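Local coordinates for protein ATP-dependent DNA ligase (Mycobacterium tuberculosis, PDB 6NHX) that seals breaks in double-stranded DNA at the expense of ATP, working with Ku in non-homologous end joining, at residues Phe154-Lys168 and Arg179-Thr191. The protein carries 1 engineered substitution. Sequence-based numbering, arbitrary orientation.
Sequences FACSRKHGWEGVIAK and RCASWVKDKHWNT. With ATP (adenosine-5'-triphosphate), chain B.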
loop_
_atom_site.group_PDB
_atom_site.type_symbol
_atom_site.label_atom_id
_atom_site.label_comp_id
_atom_site.label_asym_id
_atom_site.label_seq_id
_atom_site.Cartn_x
_atom_site.Cartn_y
_atom_site.Cartn_z
ATOM N N PHE A 154 4.007 -2.911 17.675
ATOM C CA PHE A 154 4.977 -2.584 16.641
ATOM C C PHE A 154 6.035 -3.669 16.550
ATOM O O PHE A 154 6.445 -4.058 15.451
ATOM C CB PHE A 154 5.601 -1.227 16.987
ATOM C CG PHE A 154 6.204 -0.493 15.816
ATOM C CD1 PHE A 154 7.555 -0.187 15.808
ATOM C CD2 PHE A 154 5.416 -0.060 14.758
ATOM C CE1 PHE A 154 8.125 0.517 14.746
ATOM C CE2 PHE A 154 5.982 0.642 13.694
ATOM C CZ PHE A 154 7.344 0.938 13.700
ATOM N N ALA A 155 6.501 -4.167 17.699
ATOM C CA ALA A 155 7.529 -5.202 17.697
ATOM C C ALA A 155 6.986 -6.493 17.106
ATOM O O ALA A 155 7.711 -7.213 16.412
ATOM C CB ALA A 155 8.036 -5.454 19.115
ATOM N N CYS A 156 5.720 -6.800 17.373
ATOM C CA CYS A 156 5.115 -7.988 16.787
ATOM C C CYS A 156 5.001 -7.850 15.273
ATOM O O CYS A 156 5.356 -8.771 14.520
ATOM C CB CYS A 156 3.746 -8.186 17.422
ATOM S SG CYS A 156 2.894 -9.646 16.853
ATOM N N SER A 157 4.527 -6.698 14.808
ATOM C CA SER A 157 4.471 -6.455 13.373
ATOM C C SER A 157 5.836 -6.627 12.730
ATOM O O SER A 157 5.965 -7.259 11.673
ATOM C CB SER A 157 3.914 -5.061 13.104
ATOM O OG SER A 157 4.070 -4.715 11.743
ATOM N N ARG A 158 6.880 -6.073 13.347
ATOM C CA ARG A 158 8.212 -6.211 12.770
ATOM C C ARG A 158 8.617 -7.675 12.649
ATOM O O ARG A 158 9.163 -8.088 11.617
ATOM C CB ARG A 158 9.243 -5.434 13.593
ATOM C CG ARG A 158 10.586 -5.327 12.913
ATOM C CD ARG A 158 11.646 -4.803 13.874
ATOM N NE ARG A 158 12.984 -4.886 13.288
ATOM C CZ ARG A 158 13.539 -3.905 12.585
ATOM N NH1 ARG A 158 14.757 -4.056 12.079
ATOM N NH2 ARG A 158 12.881 -2.771 12.391
ATOM N N LYS A 159 8.371 -8.466 13.696
ATOM C CA LYS A 159 8.769 -9.877 13.665
ATOM C C LYS A 159 8.070 -10.623 12.539
ATOM O O LYS A 159 8.646 -11.540 11.946
ATOM C CB LYS A 159 8.476 -10.577 14.996
ATOM C CG LYS A 159 9.036 -9.916 16.223
ATOM C CD LYS A 159 10.521 -9.662 16.072
ATOM C CE LYS A 159 10.862 -8.424 16.834
ATOM N NZ LYS A 159 11.150 -7.255 16.012
ATOM N N HIS A 160 6.828 -10.255 12.240
ATOM C CA HIS A 160 6.097 -10.876 11.140
ATOM C C HIS A 160 6.594 -10.435 9.770
ATOM O O HIS A 160 6.221 -11.049 8.762
ATOM C CB HIS A 160 4.609 -10.531 11.250
ATOM C CG HIS A 160 3.858 -11.349 12.256
ATOM N ND1 HIS A 160 3.697 -12.715 12.138
ATOM C CD2 HIS A 160 3.182 -10.988 13.373
ATOM C CE1 HIS A 160 2.979 -13.160 13.154
ATOM N NE2 HIS A 160 2.650 -12.133 13.915
ATOM N N GLY A 161 7.421 -9.398 9.692
ATOM C CA GLY A 161 7.795 -8.865 8.399
ATOM C C GLY A 161 6.757 -7.971 7.764
ATOM O O GLY A 161 6.861 -7.664 6.568
ATOM N N TRP A 162 5.782 -7.509 8.529
ATOM C CA TRP A 162 4.773 -6.614 7.999
ATOM C C TRP A 162 5.332 -5.201 7.834
ATOM O O TRP A 162 6.394 -4.866 8.362
ATOM C CB TRP A 162 3.553 -6.611 8.925
ATOM C CG TRP A 162 2.900 -7.968 9.034
ATOM C CD1 TRP A 162 3.025 -9.011 8.162
ATOM C CD2 TRP A 162 2.044 -8.421 10.085
ATOM N NE1 TRP A 162 2.280 -10.078 8.597
ATOM C CE2 TRP A 162 1.672 -9.740 9.777
ATOM C CE3 TRP A 162 1.538 -7.828 11.245
ATOM C CZ2 TRP A 162 0.829 -10.491 10.600
ATOM C CZ3 TRP A 162 0.699 -8.573 12.061
ATOM C CH2 TRP A 162 0.349 -9.886 11.730
ATOM N N GLU A 163 4.616 -4.376 7.060
ATOM C CA GLU A 163 5.135 -3.048 6.717
ATOM C C GLU A 163 5.107 -2.097 7.910
ATOM O O GLU A 163 5.943 -1.185 8.000
ATOM C CB GLU A 163 4.348 -2.459 5.541
ATOM C CG GLU A 163 4.996 -1.208 4.915
ATOM C CD GLU A 163 6.260 -1.514 4.100
ATOM O OE1 GLU A 163 7.159 -0.648 4.035
ATOM O OE2 GLU A 163 6.368 -2.613 3.528
ATOM N N GLY A 164 4.183 -2.293 8.839
ATOM C CA GLY A 164 4.016 -1.351 9.929
ATOM C C GLY A 164 2.757 -1.662 10.710
ATOM O O GLY A 164 2.278 -2.803 10.721
ATOM N N VAL A 165 2.227 -0.629 11.347
ATOM C CA VAL A 165 1.053 -0.716 12.207
ATOM C C VAL A 165 0.149 0.468 11.927
ATOM O O VAL A 165 0.631 1.575 11.683
ATOM C CB VAL A 165 1.460 -0.768 13.699
ATOM C CG1 VAL A 165 0.296 -0.546 14.633
ATOM C CG2 VAL A 165 2.179 -2.066 14.028
ATOM N N ILE A 166 -1.159 0.245 11.976
ATOM C CA ILE A 166 -2.157 1.305 12.076
ATOM C C ILE A 166 -2.763 1.203 13.461
ATOM O O ILE A 166 -3.379 0.180 13.798
ATOM C CB ILE A 166 -3.273 1.205 11.020
ATOM C CG1 ILE A 166 -2.724 0.771 9.654
ATOM C CG2 ILE A 166 -4.072 2.530 10.983
ATOM C CD1 ILE A 166 -2.014 1.875 8.931
ATOM N N ALA A 167 -2.634 2.259 14.253
ATOM C CA ALA A 167 -3.346 2.341 15.516
ATOM C C ALA A 167 -4.666 3.057 15.293
ATOM O O ALA A 167 -4.724 4.079 14.606
ATOM C CB ALA A 167 -2.520 3.133 16.532
ATOM N N LYS A 168 -5.740 2.519 15.874
ATOM C CA LYS A 168 -7.059 3.112 15.732
ATOM C C LYS A 168 -7.682 3.264 17.111
ATOM O O LYS A 168 -7.687 2.316 17.904
ATOM C CB LYS A 168 -7.933 2.254 14.808
ATOM C CG LYS A 168 -7.322 2.124 13.422
ATOM C CD LYS A 168 -8.091 1.135 12.540
ATOM C CE LYS A 168 -7.461 1.010 11.160
ATOM N NZ LYS A 168 -8.172 -0.034 10.353
ATOM N N ARG A 179 -8.905 12.296 6.615
ATOM C CA ARG A 179 -7.735 11.825 7.341
ATOM C C ARG A 179 -7.835 12.338 8.770
ATOM O O ARG A 179 -8.042 13.535 8.989
ATOM C CB ARG A 179 -6.460 12.339 6.675
ATOM C CG ARG A 179 -5.206 11.645 7.171
ATOM C CD ARG A 179 -3.948 12.176 6.470
ATOM N NE ARG A 179 -4.018 12.042 5.012
ATOM C CZ ARG A 179 -3.668 10.956 4.331
ATOM N NH1 ARG A 179 -3.225 9.871 4.964
ATOM N NH2 ARG A 179 -3.747 10.964 3.001
ATOM N N CYS A 180 -7.702 11.437 9.745
ATOM C CA CYS A 180 -8.105 11.744 11.110
ATOM C C CYS A 180 -7.012 11.409 12.113
ATOM O O CYS A 180 -6.241 10.461 11.934
ATOM C CB CYS A 180 -9.358 10.945 11.485
ATOM S SG CYS A 180 -10.766 11.301 10.416
ATOM N N ALA A 181 -6.987 12.182 13.201
ATOM C CA ALA A 181 -6.054 11.934 14.292
ATOM C C ALA A 181 -6.363 10.648 15.048
ATOM O O ALA A 181 -5.502 10.147 15.780
ATOM C CB ALA A 181 -6.052 13.118 15.265
ATOM N N SER A 182 -7.552 10.079 14.865
ATOM C CA SER A 182 -7.929 8.848 15.544
ATOM C C SER A 182 -7.327 7.603 14.900
ATOM O O SER A 182 -7.472 6.506 15.458
ATOM C CB SER A 182 -9.451 8.738 15.565
ATOM O OG SER A 182 -9.937 8.832 14.234
ATOM N N TRP A 183 -6.694 7.732 13.733
ATOM C CA TRP A 183 -5.979 6.634 13.087
ATOM C C TRP A 183 -4.551 7.093 12.850
ATOM O O TRP A 183 -4.337 8.153 12.258
ATOM C CB TRP A 183 -6.590 6.292 11.720
ATOM C CG TRP A 183 -7.872 5.511 11.692
ATOM C CD1 TRP A 183 -8.777 5.370 12.689
ATOM C CD2 TRP A 183 -8.356 4.757 10.587
ATOM N NE1 TRP A 183 -9.829 4.571 12.264
ATOM C CE2 TRP A 183 -9.585 4.189 10.971
ATOM C CE3 TRP A 183 -7.878 4.523 9.295
ATOM C CZ2 TRP A 183 -10.340 3.376 10.107
ATOM C CZ3 TRP A 183 -8.619 3.725 8.439
ATOM C CH2 TRP A 183 -9.834 3.163 8.853
ATOM N N VAL A 184 -3.576 6.300 13.301
ATOM C CA VAL A 184 -2.169 6.684 13.215
ATOM C C VAL A 184 -1.416 5.575 12.492
ATOM O O VAL A 184 -1.491 4.407 12.896
ATOM C CB VAL A 184 -1.575 6.900 14.614
ATOM C CG1 VAL A 184 -0.120 7.304 14.494
ATOM C CG2 VAL A 184 -2.367 7.969 15.375
ATOM N N LYS A 185 -0.708 5.918 11.421
ATOM C CA LYS A 185 0.033 4.950 10.625
ATOM C C LYS A 185 1.532 5.118 10.845
ATOM O O LYS A 185 2.029 6.245 10.907
ATOM C CB LYS A 185 -0.301 5.058 9.129
ATOM C CG LYS A 185 -0.251 6.466 8.572
ATOM C CD LYS A 185 -0.327 6.460 7.053
ATOM C CE LYS A 185 -0.142 7.859 6.491
ATOM N NZ LYS A 185 0.009 7.846 5.001
ATOM N N ASP A 186 2.248 3.998 10.936
ATOM C CA ASP A 186 3.648 3.986 11.359
ATOM C C ASP A 186 4.328 2.800 10.689
ATOM O O ASP A 186 3.870 1.669 10.836
ATOM C CB ASP A 186 3.679 3.855 12.893
ATOM C CG ASP A 186 5.045 4.055 13.491
ATOM O OD1 ASP A 186 6.016 4.218 12.732
ATOM O OD2 ASP A 186 5.140 4.026 14.738
ATOM N N LYS A 187 5.421 3.044 9.967
ATOM C CA LYS A 187 6.144 2.008 9.242
ATOM C C LYS A 187 7.489 1.722 9.901
ATOM O O LYS A 187 8.117 2.616 10.471
ATOM C CB LYS A 187 6.387 2.445 7.789
ATOM C CG LYS A 187 5.109 2.629 6.980
ATOM C CD LYS A 187 5.391 2.560 5.494
ATOM C CE LYS A 187 4.456 3.462 4.720
ATOM N NZ LYS A 187 5.092 4.762 4.389
ATOM N N HIS A 188 7.956 0.472 9.779
ATOM C CA HIS A 188 9.263 0.108 10.312
ATOM C C HIS A 188 10.394 0.794 9.565
ATOM O O HIS A 188 11.398 1.174 10.176
ATOM C CB HIS A 188 9.449 -1.397 10.242
ATOM C CG HIS A 188 8.373 -2.140 10.955
ATOM N ND1 HIS A 188 8.188 -2.054 12.315
ATOM C CD2 HIS A 188 7.396 -2.956 10.491
ATOM C CE1 HIS A 188 7.147 -2.787 12.662
ATOM N NE2 HIS A 188 6.650 -3.343 11.573
ATOM N N TRP A 189 10.274 0.949 8.252
ATOM C CA TRP A 189 11.348 1.493 7.431
ATOM C C TRP A 189 11.097 2.950 7.096
ATOM O O TRP A 189 9.979 3.335 6.742
ATOM C CB TRP A 189 11.456 0.732 6.110
ATOM C CG TRP A 189 12.074 -0.617 6.208
ATOM C CD1 TRP A 189 11.436 -1.797 6.482
ATOM C CD2 TRP A 189 13.458 -0.938 6.029
ATOM N NE1 TRP A 189 12.346 -2.834 6.479
ATOM C CE2 TRP A 189 13.593 -2.330 6.206
ATOM C CE3 TRP A 189 14.598 -0.178 5.729
ATOM C CZ2 TRP A 189 14.817 -2.977 6.099
ATOM C CZ3 TRP A 189 15.817 -0.826 5.621
ATOM C CH2 TRP A 189 15.915 -2.214 5.807
ATOM N N ASN A 190 12.166 3.750 7.164
ATOM C CA ASN A 190 12.165 5.029 6.476
ATOM C C ASN A 190 11.859 4.788 5.004
ATOM O O ASN A 190 12.354 3.830 4.405
ATOM C CB ASN A 190 13.554 5.659 6.554
ATOM C CG ASN A 190 13.916 6.106 7.940
ATOM O OD1 ASN A 190 13.056 6.513 8.721
ATOM N ND2 ASN A 190 15.204 6.035 8.259
ATOM N N THR A 191 11.038 5.660 4.423
ATOM C CA THR A 191 10.686 5.593 3.010
ATOM C C THR A 191 10.996 6.928 2.344
ATOM O O THR A 191 10.942 7.988 2.976
ATOM C CB THR A 191 9.213 5.185 2.842
ATOM O OG1 THR A 191 9.027 3.881 3.413
ATOM C CG2 THR A 191 8.806 5.137 1.381
HETATM P PG ATP B . -2.272 7.427 2.096
HETATM O O1G ATP B . -2.380 7.411 3.607
HETATM O O2G ATP B . -2.646 8.740 1.435
HETATM O O3G ATP B . -2.953 6.231 1.454
HETATM P PB ATP B . 0.167 6.040 1.256
HETATM O O1B ATP B . 1.595 6.477 1.051
HETATM O O2B ATP B . -0.581 5.290 0.176
HETATM O O3B ATP B . -0.688 7.313 1.754
HETATM P PA ATP B . 1.170 4.708 3.628
HETATM O O1A ATP B . 1.799 5.941 4.202
HETATM O O2A ATP B . 1.935 3.588 2.972
HETATM O O3A ATP B . 0.048 5.183 2.598
HETATM O "O5'" ATP B . 0.095 4.131 4.692
HETATM C "C5'" ATP B . -0.455 2.827 4.530
HETATM C "C4'" ATP B . -1.637 2.839 3.555
HETATM O "O4'" ATP B . -2.253 1.554 3.627
HETATM C "C3'" ATP B . -2.707 3.852 3.902
HETATM O "O3'" ATP B . -3.441 4.162 2.722
HETATM C "C2'" ATP B . -3.586 3.042 4.812
HETATM O "O2'" ATP B . -4.919 3.567 4.902
HETATM C "C1'" ATP B . -3.573 1.666 4.154
HETATM N N9 ATP B . -3.690 0.572 5.140
HETATM C C8 ATP B . -2.934 -0.553 5.182
HETATM N N7 ATP B . -3.331 -1.368 6.198
HETATM C C5 ATP B . -4.369 -0.751 6.794
HETATM C C6 ATP B . -5.229 -1.047 7.931
HETATM N N6 ATP B . -5.043 -2.162 8.647
HETATM N N1 ATP B . -6.184 -0.159 8.241
HETATM C C2 ATP B . -6.378 0.971 7.549
HETATM N N3 ATP B . -5.615 1.319 6.501
HETATM C C4 ATP B . -4.604 0.513 6.106
HETATM O O HOH W 1 10.624 -1.668 13.639
HETATM O O HOH W 2 8.296 -0.614 6.581
HETATM O O HOH W 3 6.980 1.899 2.789
#
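K168 lies across one face of the W183 indole: CG sits over the five-membered ring, 3.6 Å from its centroid, and NZ over the six-membered ring in a cation-pi contact. With CG anti to the carbonyl carbon (chi1 -60°) and the rest of the chain extended, the ammonium reaches adenine N1 of ATP (NZ to N1 2.9 Å) and salt-bridges E29. This pair ends an antiparallel ladder between strands 164-168 and 184-187, in which V165 with D186 and A167 with V184 are the hydrogen-bonded pairs. On the same face I166 lays CG1 against the adenine, 3.5 Å from C6, while its CD1 touches K185 CB. K185 stretches straight to the phosphates, where NZ bonds both O1A (2.7 Å) and O1G. The R179 guanidinium meets the gamma-phosphate edge-on, NH1 to O1G and NH2 to O2G, both nearly straight. Beyond the ladder, H188 inserts its imidazole between helix 150-160 and the loop before G164. NE2 donates in the ring plane to S157 OG (2.9 Å), which donates to G164 O. R158 CB covers one face of the imidazole, and the F154 ring lies obliquely beside it, planes at 43°. H188 ND1 lies over one F154 face near CZ; the neighbouring CE2 is 3.5 Å from D186 CG, whose OD2 accepts from V18 N. E163, a probable manganese ligand, salt-bridges R277. In this nucleotidyltransferase pocket the ladder face covers adenine and sends K185 to the phosphates; R179 joins from beyond the corner at 181-183, both cations probably offsetting triphosphate charge, while relay H188-S157-G164 ties helix to strand.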